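Side-chain contacts in CRISPR-associated protein, Cse2 family (Thermobifida fusca, PDB 4H79), which probably binds nucleic acid as the CasB (Cse2) subunit of the Cascade complex in CRISPR defence: residues L174-T179 / Q184-A189; E153-L158 / I163-G168; T19-R24 / H89-L94. All coordinates share one frame; numbering follows the deposited sequence.

Interaction 1 (L174-T179 / Q184-A189); sequences LYQFRT and QRVRTA
V186 sends one methyl branch to Q176 and the other to F177, and these three residues supply most of the surface buried where helix 180-195 meets the end of helix 167-176. V186 CG1 approaches the F177 ring in its plane, at the edge, 4.0 Å from F177 CE2. V186 CB is equally close to F177 CD2, so the valine packs on the rim of the phenyl group, and the two side chains meet roughly perpendicularly.

The second methyl, V186 CG2, lies along the glutamine, whose side chain points the opposite way to that of the valine. It is 3.9 Å from Q176 CB and comes nearest at the amide oxygen, 3.4 Å from Q176 OE1. Q176 carries its amide this far because CG stands opposite the backbone N (chi1 -173°) and the chain beyond it is extended. The amide nitrogen meets the aliphatic stem of R185 crosswise: Q176 NE2 lies 3.5 Å from R185 CB and 3.6 Å from R185 CD. No hydrogen bond joins the two segments. An alanine in place of Q176 keeps only CB, so V186 CG2 would probably lose most of its cover and the R185 stem its amide neighbour, opening a gap beside the valine.

A type I beta turn from Q176 to T179 redirects the chain between these consecutive helices, and T179 then serves as N-cap, its OG1 bonded to G182 N. F177 also packs on Y144 and L147 of helix 144-160, while L174 touches S87 and I90 of helix 80-99. On the other segment, V186 touches Q173, one turn before Q176 on helix 167-176, and R187 NH1 is hydrogen-bonded to G139 O.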
ATOM      1  N   LEU A 174      -2.065  -3.547  -6.131  1.00 23.84           N
ATOM      2  CA  LEU A 174      -3.328  -3.979  -5.559  1.00 27.26           C
ATOM      3  C   LEU A 174      -4.423  -4.090  -6.672  1.00 33.04           C
ATOM      4  O   LEU A 174      -5.100  -5.121  -6.777  1.00 32.17           O
ATOM      5  CB  LEU A 174      -3.788  -3.054  -4.434  1.00 24.83           C
ATOM      6  CG  LEU A 174      -3.065  -3.280  -3.086  1.00 29.01           C
ATOM      7  CD1 LEU A 174      -3.237  -2.148  -2.085  1.00 23.64           C
ATOM      8  CD2 LEU A 174      -3.567  -4.547  -2.401  1.00 35.00           C
ATOM      9  N   TYR A 175      -4.585  -3.036  -7.492  1.00 30.53           N
ATOM     10  CA  TYR A 175      -5.516  -3.045  -8.622  1.00 35.29           C
ATOM     11  C   TYR A 175      -5.134  -4.147  -9.628  1.00 37.35           C
ATOM     12  O   TYR A 175      -5.981  -4.939 -10.039  1.00 34.66           O
ATOM     13  CB  TYR A 175      -5.588  -1.622  -9.273  1.00 30.29           C
ATOM     14  CG  TYR A 175      -6.491  -1.458 -10.407  1.00 33.85           C
ATOM     15  CD1 TYR A 175      -7.838  -1.793 -10.288  1.00 25.39           C
ATOM     16  CD2 TYR A 175      -6.046  -0.906 -11.654  1.00 31.85           C
ATOM     17  CE1 TYR A 175      -8.715  -1.618 -11.352  1.00 35.30           C
ATOM     18  CE2 TYR A 175      -6.925  -0.755 -12.697  1.00 37.60           C
ATOM     19  CZ  TYR A 175      -8.249  -1.082 -12.513  1.00 36.06           C
ATOM     20  OH  TYR A 175      -9.086  -0.935 -13.501  1.00 40.89           O
ATOM     21  N   GLN A 176      -3.845  -4.252  -9.960  1.00 33.37           N
ATOM     22  CA  GLN A 176      -3.365  -5.241 -10.935  1.00 39.55           C
ATOM     23  C   GLN A 176      -3.690  -6.682 -10.523  1.00 39.17           C
ATOM     24  O   GLN A 176      -3.813  -7.543 -11.374  1.00 34.18           O
ATOM     25  CB  GLN A 176      -1.852  -5.075 -11.182  1.00 31.78           C
ATOM     26  CG  GLN A 176      -1.282  -5.936 -12.276  1.00 40.48           C
ATOM     27  CD  GLN A 176       0.160  -5.613 -12.556  1.00 45.08           C
ATOM     28  OE1 GLN A 176       0.800  -4.884 -11.776  1.00 49.51           O
ATOM     29  NE2 GLN A 176       0.691  -6.164 -13.649  1.00 47.11           N
ATOM     30  N   PHE A 177      -3.847  -6.909  -9.223  1.00 35.34           N
ATOM     31  CA  PHE A 177      -4.149  -8.221  -8.660  1.00 34.14           C
ATOM     32  C   PHE A 177      -5.487  -8.817  -9.114  1.00 37.97           C
ATOM     33  O   PHE A 177      -5.721 -10.000  -8.872  1.00 39.02           O
ATOM     34  CB  PHE A 177      -4.141  -8.123  -7.127  1.00 32.42           C
ATOM     35  CG  PHE A 177      -3.301  -9.158  -6.474  1.00 46.00           C
ATOM     36  CD1 PHE A 177      -3.897 -10.273  -5.911  1.00 52.54           C
ATOM     37  CD2 PHE A 177      -1.921  -9.042  -6.451  1.00 52.89           C
ATOM     38  CE1 PHE A 177      -3.129 -11.249  -5.339  1.00 48.65           C
ATOM     39  CE2 PHE A 177      -1.125 -10.040  -5.902  1.00 56.18           C
ATOM     40  CZ  PHE A 177      -1.740 -11.141  -5.339  1.00 56.06           C
ATOM     41  N   ARG A 178      -6.353  -8.050  -9.778  1.00 36.95           N
ATOM     42  CA  ARG A 178      -7.750  -8.534 -10.009  1.00 38.27           C
ATOM     43  C   ARG A 178      -7.825  -9.697 -10.930  1.00 44.42           C
ATOM     44  O   ARG A 178      -8.865 -10.369 -10.929  1.00 52.51           O
ATOM     45  CB  ARG A 178      -8.672  -7.556 -10.720  1.00 38.25           C
ATOM     46  CG  ARG A 178      -8.356  -6.130 -10.692  1.00 56.84           C
ATOM     47  CD  ARG A 178      -8.852  -5.516 -11.991  1.00 56.31           C
ATOM     48  NE  ARG A 178      -7.716  -4.780 -12.530  1.00 66.17           N
ATOM     49  CZ  ARG A 178      -7.688  -4.292 -13.744  1.00 47.23           C
ATOM     50  NH1 ARG A 178      -8.698  -4.496 -14.465  1.00 52.74           N
ATOM     51  NH2 ARG A 178      -6.638  -3.649 -14.212  1.00 68.17           N
ATOM     52  N   THR A 179      -6.797  -9.881 -11.782  1.00 41.24           N
ATOM     53  CA  THR A 179      -6.782 -10.998 -12.792  1.00 36.92           C
ATOM     54  C   THR A 179      -5.677 -11.992 -12.414  1.00 43.25           C
ATOM     55  O   THR A 179      -4.681 -11.607 -11.775  1.00 41.62           O
ATOM     56  CB  THR A 179      -6.583 -10.499 -14.264  1.00 41.49           C
ATOM     57  OG1 THR A 179      -5.228 -10.039 -14.456  1.00 45.35           O
ATOM     58  CG2 THR A 179      -7.671  -9.382 -14.707  1.00 36.04           C
ATOM     59  N   GLN A 184       0.170 -12.773 -11.009  1.00 29.36           N
ATOM     60  CA  GLN A 184       1.466 -13.373 -11.323  1.00 34.88           C
ATOM     61  C   GLN A 184       2.508 -12.265 -11.572  1.00 34.62           C
ATOM     62  O   GLN A 184       3.656 -12.391 -11.135  1.00 32.67           O
ATOM     63  CB  GLN A 184       1.389 -14.299 -12.570  1.00 32.04           C
ATOM     64  CG  GLN A 184       2.783 -14.638 -13.134  1.00 37.97           C
ATOM     65  CD  GLN A 184       2.724 -15.653 -14.243  1.00 44.92           C
ATOM     66  OE1 GLN A 184       1.835 -16.494 -14.273  1.00 57.36           O
ATOM     67  NE2 GLN A 184       3.695 -15.610 -15.167  1.00 43.75           N
ATOM     68  N   ARG A 185       2.119 -11.227 -12.317  1.00 29.87           N
ATOM     69  CA  ARG A 185       3.044 -10.149 -12.613  1.00 30.99           C
ATOM     70  C   ARG A 185       3.435  -9.436 -11.312  1.00 32.23           C
ATOM     71  O   ARG A 185       4.607  -9.096 -11.085  1.00 32.04           O
ATOM     72  CB  ARG A 185       2.419  -9.192 -13.590  1.00 30.74           C
ATOM     73  CG  ARG A 185       2.282  -9.762 -15.005  1.00 37.63           C
ATOM     74  CD  ARG A 185       2.004  -8.614 -15.963  1.00 58.08           C
ATOM     75  NE  ARG A 185       2.029  -9.112 -17.320  1.00 56.11           N
ATOM     76  CZ  ARG A 185       0.944  -9.252 -18.060  1.00 92.16           C
ATOM     77  NH1 ARG A 185      -0.255  -8.908 -17.579  1.00 98.24           N
ATOM     78  NH2 ARG A 185       1.070  -9.726 -19.276  1.00 63.90           N
ATOM     79  N   VAL A 186       2.478  -9.240 -10.418  1.00 29.10           N
ATOM     80  CA  VAL A 186       2.796  -8.615  -9.122  1.00 29.71           C
ATOM     81  C   VAL A 186       3.700  -9.480  -8.235  1.00 28.31           C
ATOM     82  O   VAL A 186       4.686  -9.000  -7.660  1.00 30.18           O
ATOM     83  CB  VAL A 186       1.522  -8.205  -8.356  1.00 28.11           C
ATOM     84  CG1 VAL A 186       1.913  -7.686  -6.955  1.00 27.06           C
ATOM     85  CG2 VAL A 186       0.776  -7.110  -9.185  1.00 24.09           C
ATOM     86  N   ARG A 187       3.369 -10.766  -8.097  1.00 26.29           N
ATOM     87  CA  ARG A 187       4.260 -11.716  -7.360  1.00 31.42           C
ATOM     88  C   ARG A 187       5.682 -11.708  -7.942  1.00 31.91           C
ATOM     89  O   ARG A 187       6.704 -11.704  -7.174  1.00 28.02           O
ATOM     90  CB  ARG A 187       3.695 -13.139  -7.433  1.00 27.86           C
ATOM     91  CG  ARG A 187       2.499 -13.366  -6.505  1.00 31.94           C
ATOM     92  CD  ARG A 187       2.219 -14.876  -6.360  1.00 35.00           C
ATOM     93  NE  ARG A 187       1.890 -15.574  -7.657  1.00 38.94           N
ATOM     94  CZ  ARG A 187       0.678 -15.605  -8.180  1.00 39.60           C
ATOM     95  NH1 ARG A 187      -0.332 -14.994  -7.543  1.00 35.09           N
ATOM     96  NH2 ARG A 187       0.460 -16.235  -9.317  1.00 37.96           N
ATOM     97  N   THR A 188       5.773 -11.700  -9.274  1.00 28.54           N
ATOM     98  CA  THR A 188       7.091 -11.676  -9.938  1.00 29.83           C
ATOM     99  C   THR A 188       7.843 -10.382  -9.588  1.00 26.85           C
ATOM    100  O   THR A 188       9.033 -10.406  -9.247  1.00 29.40           O
ATOM    101  CB  THR A 188       6.950 -11.826 -11.463  1.00 29.19           C
ATOM    102  OG1 THR A 188       6.318 -13.083 -11.744  1.00 29.21           O
ATOM    103  CG2 THR A 188       8.340 -11.802 -12.160  1.00 27.64           C
ATOM    104  N   ALA A 189       7.157  -9.245  -9.627  1.00 24.91           N
ATOM    105  CA  ALA A 189       7.825  -7.954  -9.260  1.00 25.41           C
ATOM    106  C   ALA A 189       8.312  -7.961  -7.786  1.00 30.64           C
ATOM    107  O   ALA A 189       9.427  -7.471  -7.439  1.00 30.16           O
ATOM    108  CB  ALA A 189       6.893  -6.743  -9.551  1.00 27.40           C
TER

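Interaction 2 (E153-L158 / I163-G168)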
ATOM      1  N   GLU A 153       0.144  -7.230   8.149  1.00 23.14           N
ATOM      2  CA  GLU A 153       1.179  -7.872   9.004  1.00 25.62           C
ATOM      3  C   GLU A 153       2.576  -7.438   8.552  1.00 26.71           C
ATOM      4  O   GLU A 153       3.453  -7.190   9.365  1.00 26.25           O
ATOM      5  CB  GLU A 153       1.092  -9.420   8.973  1.00 27.36           C
ATOM      6  CG  GLU A 153      -0.252  -9.961   9.494  1.00 37.03           C
ATOM      7  CD  GLU A 153      -0.425 -11.486   9.277  1.00 64.24           C
ATOM      8  OE1 GLU A 153       0.471 -12.146   8.652  1.00 69.24           O
ATOM      9  OE2 GLU A 153      -1.459 -12.059   9.728  1.00 67.42           O
ATOM     10  N   ILE A 154       2.778  -7.360   7.235  1.00 22.91           N
ATOM     11  CA  ILE A 154       4.081  -6.972   6.665  1.00 21.76           C
ATOM     12  C   ILE A 154       4.352  -5.496   6.961  1.00 21.11           C
ATOM     13  O   ILE A 154       5.442  -5.128   7.383  1.00 20.22           O
ATOM     14  CB  ILE A 154       4.111  -7.180   5.132  1.00 22.05           C
ATOM     15  CG1 ILE A 154       3.991  -8.717   4.749  1.00 25.23           C
ATOM     16  CG2 ILE A 154       5.364  -6.550   4.573  1.00 21.38           C
ATOM     17  CD1 ILE A 154       5.174  -9.537   5.245  1.00 26.46           C
ATOM     18  N   VAL A 155       3.368  -4.634   6.751  1.00 20.35           N
ATOM     19  CA  VAL A 155       3.574  -3.184   6.946  1.00 20.30           C
ATOM     20  C   VAL A 155       3.846  -2.891   8.435  1.00 17.94           C
ATOM     21  O   VAL A 155       4.614  -2.012   8.769  1.00 21.79           O
ATOM     22  CB  VAL A 155       2.256  -2.416   6.499  1.00 23.27           C
ATOM     23  CG1 VAL A 155       2.192  -0.999   6.991  1.00 24.37           C
ATOM     24  CG2 VAL A 155       2.121  -2.453   4.972  1.00 18.89           C
ATOM     25  N   THR A 156       3.215  -3.647   9.331  1.00 19.03           N
ATOM     26  CA  THR A 156       3.499  -3.491  10.759  1.00 22.78           C
ATOM     27  C   THR A 156       5.021  -3.693  11.017  1.00 21.74           C
ATOM     28  O   THR A 156       5.649  -2.973  11.837  1.00 19.70           O
ATOM     29  CB  THR A 156       2.642  -4.467  11.571  1.00 30.41           C
ATOM     30  OG1 THR A 156       1.259  -4.119  11.383  1.00 33.07           O
ATOM     31  CG2 THR A 156       2.887  -4.303  13.008  1.00 38.14           C
ATOM     32  N   LEU A 157       5.581  -4.720  10.360  1.00 19.95           N
ATOM     33  CA  LEU A 157       7.016  -5.032  10.536  1.00 23.92           C
ATOM     34  C   LEU A 157       7.862  -3.935   9.890  1.00 22.09           C
ATOM     35  O   LEU A 157       8.844  -3.492  10.456  1.00 19.70           O
ATOM     36  CB  LEU A 157       7.381  -6.421   9.959  1.00 22.18           C
ATOM     37  CG  LEU A 157       6.697  -7.635  10.614  1.00 25.38           C
ATOM     38  CD1 LEU A 157       7.043  -8.884   9.784  1.00 25.09           C
ATOM     39  CD2 LEU A 157       7.114  -7.874  12.082  1.00 30.04           C
ATOM     40  N   LEU A 158       7.449  -3.486   8.686  1.00 19.64           N
ATOM     41  CA  LEU A 158       8.182  -2.379   8.049  1.00 20.48           C
ATOM     42  C   LEU A 158       8.180  -1.115   8.932  1.00 22.84           C
ATOM     43  O   LEU A 158       9.206  -0.409   8.998  1.00 19.31           O
ATOM     44  CB  LEU A 158       7.580  -2.021   6.682  1.00 17.61           C
ATOM     45  CG  LEU A 158       7.625  -3.124   5.628  1.00 16.12           C
ATOM     46  CD1 LEU A 158       6.936  -2.597   4.330  1.00 17.53           C
ATOM     47  CD2 LEU A 158       9.138  -3.547   5.321  1.00 16.46           C
ATOM     48  N   ILE A 163      11.045   1.445   7.691  1.00 19.48           N
ATOM     49  CA  ILE A 163      11.311   1.299   6.256  1.00 18.37           C
ATOM     50  C   ILE A 163      10.075   1.817   5.481  1.00 21.56           C
ATOM     51  O   ILE A 163       8.948   1.272   5.659  1.00 19.67           O
ATOM     52  CB  ILE A 163      11.515  -0.211   5.920  1.00 17.52           C
ATOM     53  CG1 ILE A 163      12.727  -0.767   6.710  1.00 20.27           C
ATOM     54  CG2 ILE A 163      11.737  -0.443   4.382  1.00 17.05           C
ATOM     55  CD1 ILE A 163      12.659  -2.327   6.867  1.00 20.69           C
ATOM     56  N   PRO A 164      10.282   2.746   4.546  1.00 21.37           N
ATOM     57  CA  PRO A 164       9.205   3.331   3.776  1.00 22.46           C
ATOM     58  C   PRO A 164       8.738   2.399   2.646  1.00 25.18           C
ATOM     59  O   PRO A 164       9.428   1.437   2.252  1.00 21.64           O
ATOM     60  CB  PRO A 164       9.880   4.593   3.172  1.00 22.77           C
ATOM     61  CG  PRO A 164      11.298   4.208   3.002  1.00 24.54           C
ATOM     62  CD  PRO A 164      11.606   3.319   4.173  1.00 22.24           C
ATOM     63  N   LEU A 165       7.576   2.694   2.092  1.00 21.50           N
ATOM     64  CA  LEU A 165       7.071   2.007   0.939  1.00 19.37           C
ATOM     65  C   LEU A 165       6.474   3.027  -0.079  1.00 23.16           C
ATOM     66  O   LEU A 165       6.007   4.101   0.292  1.00 24.09           O
ATOM     67  CB  LEU A 165       6.010   1.045   1.436  1.00 22.10           C
ATOM     68  CG  LEU A 165       5.502  -0.121   0.705  1.00 28.51           C
ATOM     69  CD1 LEU A 165       6.666  -1.081   0.361  1.00 26.69           C
ATOM     70  CD2 LEU A 165       4.393  -0.788   1.639  1.00 27.40           C
ATOM     71  N   ASP A 166       6.493   2.682  -1.364  1.00 21.69           N
ATOM     72  CA  ASP A 166       5.834   3.533  -2.372  1.00 23.59           C
ATOM     73  C   ASP A 166       4.372   3.140  -2.464  1.00 21.18           C
ATOM     74  O   ASP A 166       4.012   2.095  -3.099  1.00 22.63           O
ATOM     75  CB  ASP A 166       6.519   3.335  -3.731  1.00 23.23           C
ATOM     76  CG  ASP A 166       5.930   4.212  -4.801  1.00 29.03           C
ATOM     77  OD1 ASP A 166       4.726   4.638  -4.707  1.00 23.19           O
ATOM     78  OD2 ASP A 166       6.701   4.450  -5.762  1.00 32.15           O
ATOM     79  N   TYR A 167       3.505   3.923  -1.787  1.00 22.96           N
ATOM     80  CA  TYR A 167       2.050   3.619  -1.775  1.00 24.94           C
ATOM     81  C   TYR A 167       1.328   3.807  -3.104  1.00 22.50           C
ATOM     82  O   TYR A 167       0.293   3.118  -3.380  1.00 26.40           O
ATOM     83  CB  TYR A 167       1.325   4.365  -0.638  1.00 19.16           C
ATOM     84  CG  TYR A 167       1.581   3.567   0.652  1.00 25.22           C
ATOM     85  CD1 TYR A 167       0.725   2.474   1.024  1.00 20.65           C
ATOM     86  CD2 TYR A 167       2.697   3.862   1.475  1.00 20.63           C
ATOM     87  CE1 TYR A 167       1.018   1.725   2.191  1.00 25.31           C
ATOM     88  CE2 TYR A 167       2.997   3.119   2.652  1.00 21.93           C
ATOM     89  CZ  TYR A 167       2.151   2.038   2.987  1.00 26.16           C
ATOM     90  OH  TYR A 167       2.399   1.280   4.129  1.00 23.08           O
ATOM     91  N   GLY A 168       1.849   4.709  -3.960  1.00 27.17           N
ATOM     92  CA  GLY A 168       1.325   4.830  -5.391  1.00 25.99           C
ATOM     93  C   GLY A 168       1.568   3.524  -6.137  1.00 26.20           C
ATOM     94  O   GLY A 168       0.659   2.939  -6.786  1.00 23.86           O
TER
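L158 lies at the apolar centre, its two methyls divided between I163 and L165. L158 CD2 packs on I163 CD1 at 4.0 Å, and L158 CD1 meets L165 CD2 at 4.1 Å; in both pairs one side chain lies squarely across the other. This is a helix-loop-helix connection in the all-helical Cse2 fold: the loop leaving helix 144-160 folds back over that helix's last turns before D166 N-caps helix 167-176. A117 of helix 114-119 touches both L158 and I163, adding a third helix to the cluster.

One turn earlier, V155 faces Y167 from the opposite direction and sets both methyls against the phenol oxygen, with V155 CG1 3.7 Å and V155 CG2 3.8 Å from Y167 OH. That hydroxyl has its polar partner elsewhere, in a hydrogen bond with H98 ND1, while V155 too packs on H98.

Across the contact itself the backbone supplies the polar link: I163 N donates to L158 O at 2.9 Å, with an N-H...O angle of 164° and the donor tilted 29° from the carbonyl plane.

Interaction 3 (T19-R24 / H89-L94); sequences TFVDQR and HIALTL
V21 turns CG1 opposite its backbone N (chi1 166°), aiming this methyl at helix 80-99, and L92 answers with chi1 at -97°, away from a fully staggered position, which swings the leucine methyls toward residues 19-24. The two side chains run antiparallel alongside one another and touch at 4.0 Å between V21 CG1 and L92 CD2. The same valine methyl also reaches the neighbouring residue, lying 4.2 Å from A91 CB. One branch thus bridges two consecutive positions of the other helix.

The axes of the two segments pass 10.6 Å apart and run in nearly the same direction, with a crossing angle of -27°. At this axis distance the contact is made by side-chain ends, V21 CG1 with A91 CB and L92 CD2, and no hydrogen bond joins the two segments. The pair belongs to the helical bundle of the Cse2 fold, in which helix 16-33 lies alongside the long helix 80-99. A171 of helix 167-176 touches both V21 and A91, so a third helix closes on this part of the contact.

One turn beyond V21, the aliphatic stem of R24 passes more loosely by the other methyl of the leucine, with R24 CG 4.5 Å from L92 CD1. R24 CB also sits 3.8 Å above one face of the F20 ring, offset toward its rim. That ring in turn meets F69 edge-to-face, and both F20 and R24 touch R68 of helix 67-71. The guanidinium group of R24 is anchored outside the contact by a hydrogen bond from NH2 to L63 O.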
ATOM      1  N   THR A  19      -1.375   7.058  -9.378  1.00 25.34           N
ATOM      2  CA  THR A  19      -1.094   8.505  -9.444  1.00 28.60           C
ATOM      3  C   THR A  19      -1.927   9.295  -8.438  1.00 30.85           C
ATOM      4  O   THR A  19      -1.424  10.202  -7.741  1.00 30.02           O
ATOM      5  CB  THR A  19      -1.427   9.053 -10.835  1.00 30.54           C
ATOM      6  OG1 THR A  19      -0.555   8.426 -11.760  1.00 30.41           O
ATOM      7  CG2 THR A  19      -1.232  10.621 -10.902  1.00 29.46           C
ATOM      8  N   PHE A  20      -3.208   8.936  -8.356  1.00 27.22           N
ATOM      9  CA  PHE A  20      -4.083   9.523  -7.337  1.00 28.50           C
ATOM     10  C   PHE A  20      -3.613   9.217  -5.943  1.00 30.92           C
ATOM     11  O   PHE A  20      -3.570  10.137  -5.085  1.00 25.47           O
ATOM     12  CB  PHE A  20      -5.546   9.087  -7.454  1.00 31.07           C
ATOM     13  CG  PHE A  20      -6.412   9.625  -6.296  1.00 30.68           C
ATOM     14  CD1 PHE A  20      -6.863  10.981  -6.280  1.00 30.43           C
ATOM     15  CD2 PHE A  20      -6.713   8.802  -5.197  1.00 31.98           C
ATOM     16  CE1 PHE A  20      -7.639  11.474  -5.211  1.00 26.94           C
ATOM     17  CE2 PHE A  20      -7.459   9.291  -4.111  1.00 31.72           C
ATOM     18  CZ  PHE A  20      -7.914  10.617  -4.106  1.00 28.31           C
ATOM     19  N   VAL A  21      -3.319   7.929  -5.682  1.00 27.46           N
ATOM     20  CA  VAL A  21      -2.988   7.529  -4.313  1.00 22.52           C
ATOM     21  C   VAL A  21      -1.685   8.203  -3.878  1.00 27.21           C
ATOM     22  O   VAL A  21      -1.567   8.652  -2.756  1.00 22.76           O
ATOM     23  CB  VAL A  21      -2.855   5.989  -4.209  1.00 25.43           C
ATOM     24  CG1 VAL A  21      -2.170   5.568  -2.884  1.00 21.90           C
ATOM     25  CG2 VAL A  21      -4.226   5.346  -4.365  1.00 26.15           C
ATOM     26  N   ASP A  22      -0.708   8.277  -4.776  1.00 24.69           N
ATOM     27  CA  ASP A  22       0.545   8.967  -4.463  1.00 25.75           C
ATOM     28  C   ASP A  22       0.273  10.442  -4.030  1.00 27.39           C
ATOM     29  O   ASP A  22       0.867  10.934  -3.055  1.00 28.60           O
ATOM     30  CB  ASP A  22       1.444   8.980  -5.721  1.00 25.74           C
ATOM     31  CG  ASP A  22       2.639   9.878  -5.546  1.00 29.83           C
ATOM     32  OD1 ASP A  22       3.432   9.758  -4.573  1.00 33.44           O
ATOM     33  OD2 ASP A  22       2.777  10.761  -6.380  1.00 32.63           O
ATOM     34  N   GLN A  23      -0.554  11.171  -4.817  1.00 28.78           N
ATOM     35  CA  GLN A  23      -0.855  12.574  -4.553  1.00 27.77           C
ATOM     36  C   GLN A  23      -1.657  12.685  -3.218  1.00 27.36           C
ATOM     37  O   GLN A  23      -1.364  13.528  -2.371  1.00 29.01           O
ATOM     38  CB  GLN A  23      -1.620  13.167  -5.792  1.00 32.44           C
ATOM     39  CG  GLN A  23      -1.923  14.655  -5.734  1.00 39.46           C
ATOM     40  CD  GLN A  23      -0.693  15.488  -5.362  1.00 48.88           C
ATOM     41  OE1 GLN A  23       0.409  15.326  -5.935  1.00 45.84           O
ATOM     42  NE2 GLN A  23      -0.870  16.377  -4.382  1.00 49.93           N
ATOM     43  N   ARG A  24      -2.640  11.806  -3.007  1.00 24.61           N
ATOM     44  CA  ARG A  24      -3.449  11.891  -1.808  1.00 26.68           C
ATOM     45  C   ARG A  24      -2.603  11.559  -0.528  1.00 26.30           C
ATOM     46  O   ARG A  24      -2.722  12.230   0.492  1.00 23.22           O
ATOM     47  CB  ARG A  24      -4.639  10.925  -1.914  1.00 26.20           C
ATOM     48  CG  ARG A  24      -5.591  11.062  -0.704  1.00 26.88           C
ATOM     49  CD  ARG A  24      -6.412  12.375  -0.814  1.00 32.68           C
ATOM     50  NE  ARG A  24      -7.207  12.545   0.412  1.00 36.14           N
ATOM     51  CZ  ARG A  24      -6.932  13.405   1.383  1.00 37.20           C
ATOM     52  NH1 ARG A  24      -5.926  14.247   1.252  1.00 42.13           N
ATOM     53  NH2 ARG A  24      -7.691  13.436   2.477  1.00 31.51           N
ATOM     54  N   HIS A  89      -8.505   2.280  -1.205  1.00 25.02           N
ATOM     55  CA  HIS A  89      -8.907   2.197   0.226  1.00 25.39           C
ATOM     56  C   HIS A  89      -7.912   1.362   1.048  1.00 24.71           C
ATOM     57  O   HIS A  89      -7.466   1.771   2.188  1.00 21.62           O
ATOM     58  CB  HIS A  89     -10.313   1.563   0.289  1.00 33.79           C
ATOM     59  CG  HIS A  89     -10.833   1.408   1.693  1.00 50.15           C
ATOM     60  ND1 HIS A  89     -10.530   2.293   2.670  1.00 51.70           N
ATOM     61  CD2 HIS A  89     -11.639   0.439   2.276  1.00 53.20           C
ATOM     62  CE1 HIS A  89     -11.114   1.925   3.813  1.00 46.04           C
ATOM     63  NE2 HIS A  89     -11.804   0.792   3.577  1.00 48.22           N
ATOM     64  N   ILE A  90      -7.528   0.182   0.510  1.00 24.29           N
ATOM     65  CA  ILE A  90      -6.529  -0.662   1.216  1.00 24.48           C
ATOM     66  C   ILE A  90      -5.174   0.080   1.356  1.00 23.73           C
ATOM     67  O   ILE A  90      -4.546   0.071   2.445  1.00 21.10           O
ATOM     68  CB  ILE A  90      -6.319  -2.036   0.493  1.00 25.88           C
ATOM     69  CG1 ILE A  90      -7.635  -2.830   0.508  1.00 28.54           C
ATOM     70  CG2 ILE A  90      -5.159  -2.819   1.123  1.00 18.60           C
ATOM     71  CD1 ILE A  90      -7.678  -4.012  -0.479  1.00 27.89           C
ATOM     72  N   ALA A  91      -4.720   0.690   0.242  1.00 21.73           N
ATOM     73  CA  ALA A  91      -3.422   1.375   0.289  1.00 22.83           C
ATOM     74  C   ALA A  91      -3.418   2.481   1.338  1.00 19.90           C
ATOM     75  O   ALA A  91      -2.418   2.625   2.092  1.00 22.34           O
ATOM     76  CB  ALA A  91      -3.044   1.930  -1.085  1.00 20.85           C
ATOM     77  N   LEU A  92      -4.458   3.330   1.337  1.00 20.62           N
ATOM     78  CA  LEU A  92      -4.545   4.445   2.321  1.00 22.70           C
ATOM     79  C   LEU A  92      -4.605   3.938   3.736  1.00 20.68           C
ATOM     80  O   LEU A  92      -3.972   4.539   4.636  1.00 19.25           O
ATOM     81  CB  LEU A  92      -5.797   5.306   2.071  1.00 24.72           C
ATOM     82  CG  LEU A  92      -5.548   6.583   1.246  1.00 31.06           C
ATOM     83  CD1 LEU A  92      -4.671   7.603   1.979  1.00 28.66           C
ATOM     84  CD2 LEU A  92      -4.896   6.258  -0.018  1.00 28.71           C
ATOM     85  N   THR A  93      -5.357   2.842   3.944  1.00 22.59           N
ATOM     86  CA  THR A  93      -5.476   2.257   5.354  1.00 21.73           C
ATOM     87  C   THR A  93      -4.132   1.730   5.769  1.00 19.39           C
ATOM     88  O   THR A  93      -3.675   1.940   6.922  1.00 17.06           O
ATOM     89  CB  THR A  93      -6.505   1.095   5.325  1.00 22.83           C
ATOM     90  OG1 THR A  93      -7.777   1.662   4.916  1.00 23.78           O
ATOM     91  CG2 THR A  93      -6.656   0.462   6.722  1.00 24.82           C
ATOM     92  N   LEU A  94      -3.444   0.992   4.859  1.00 18.86           N
ATOM     93  CA  LEU A  94      -2.084   0.498   5.191  1.00 16.08           C
ATOM     94  C   LEU A  94      -1.143   1.673   5.501  1.00 17.95           C
ATOM     95  O   LEU A  94      -0.352   1.632   6.465  1.00 19.91           O
ATOM     96  CB  LEU A  94      -1.478  -0.366   4.036  1.00 19.28           C
ATOM     97  CG  LEU A  94      -2.203  -1.704   3.808  1.00 24.65           C
ATOM     98  CD1 LEU A  94      -1.693  -2.353   2.548  1.00 24.17           C
ATOM     99  CD2 LEU A  94      -1.964  -2.646   5.039  1.00 20.99           C
TER

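Overall arrangement
Along the chain the contacts come in series, interaction 3 closing first, then interaction 2, then interaction 1. Helix 167-176 is common to the last two, which lie at its opposite ends with centres about 17 Å apart and nearest atoms about 6 Å apart. Interaction 3 touches both: L174 CD1 packs on I90 CG2, and Y167 packs against A91 O and L94 O as well as V21. Its centre is about 13 Å from that of interaction 2 and about 17 Å from that of interaction 1. Interactions 2 and 3 are buried near the middle of the chain and interaction 1 lies further out, so helix 167-176 connects the interior of this all-helical protein with its C-terminal helix.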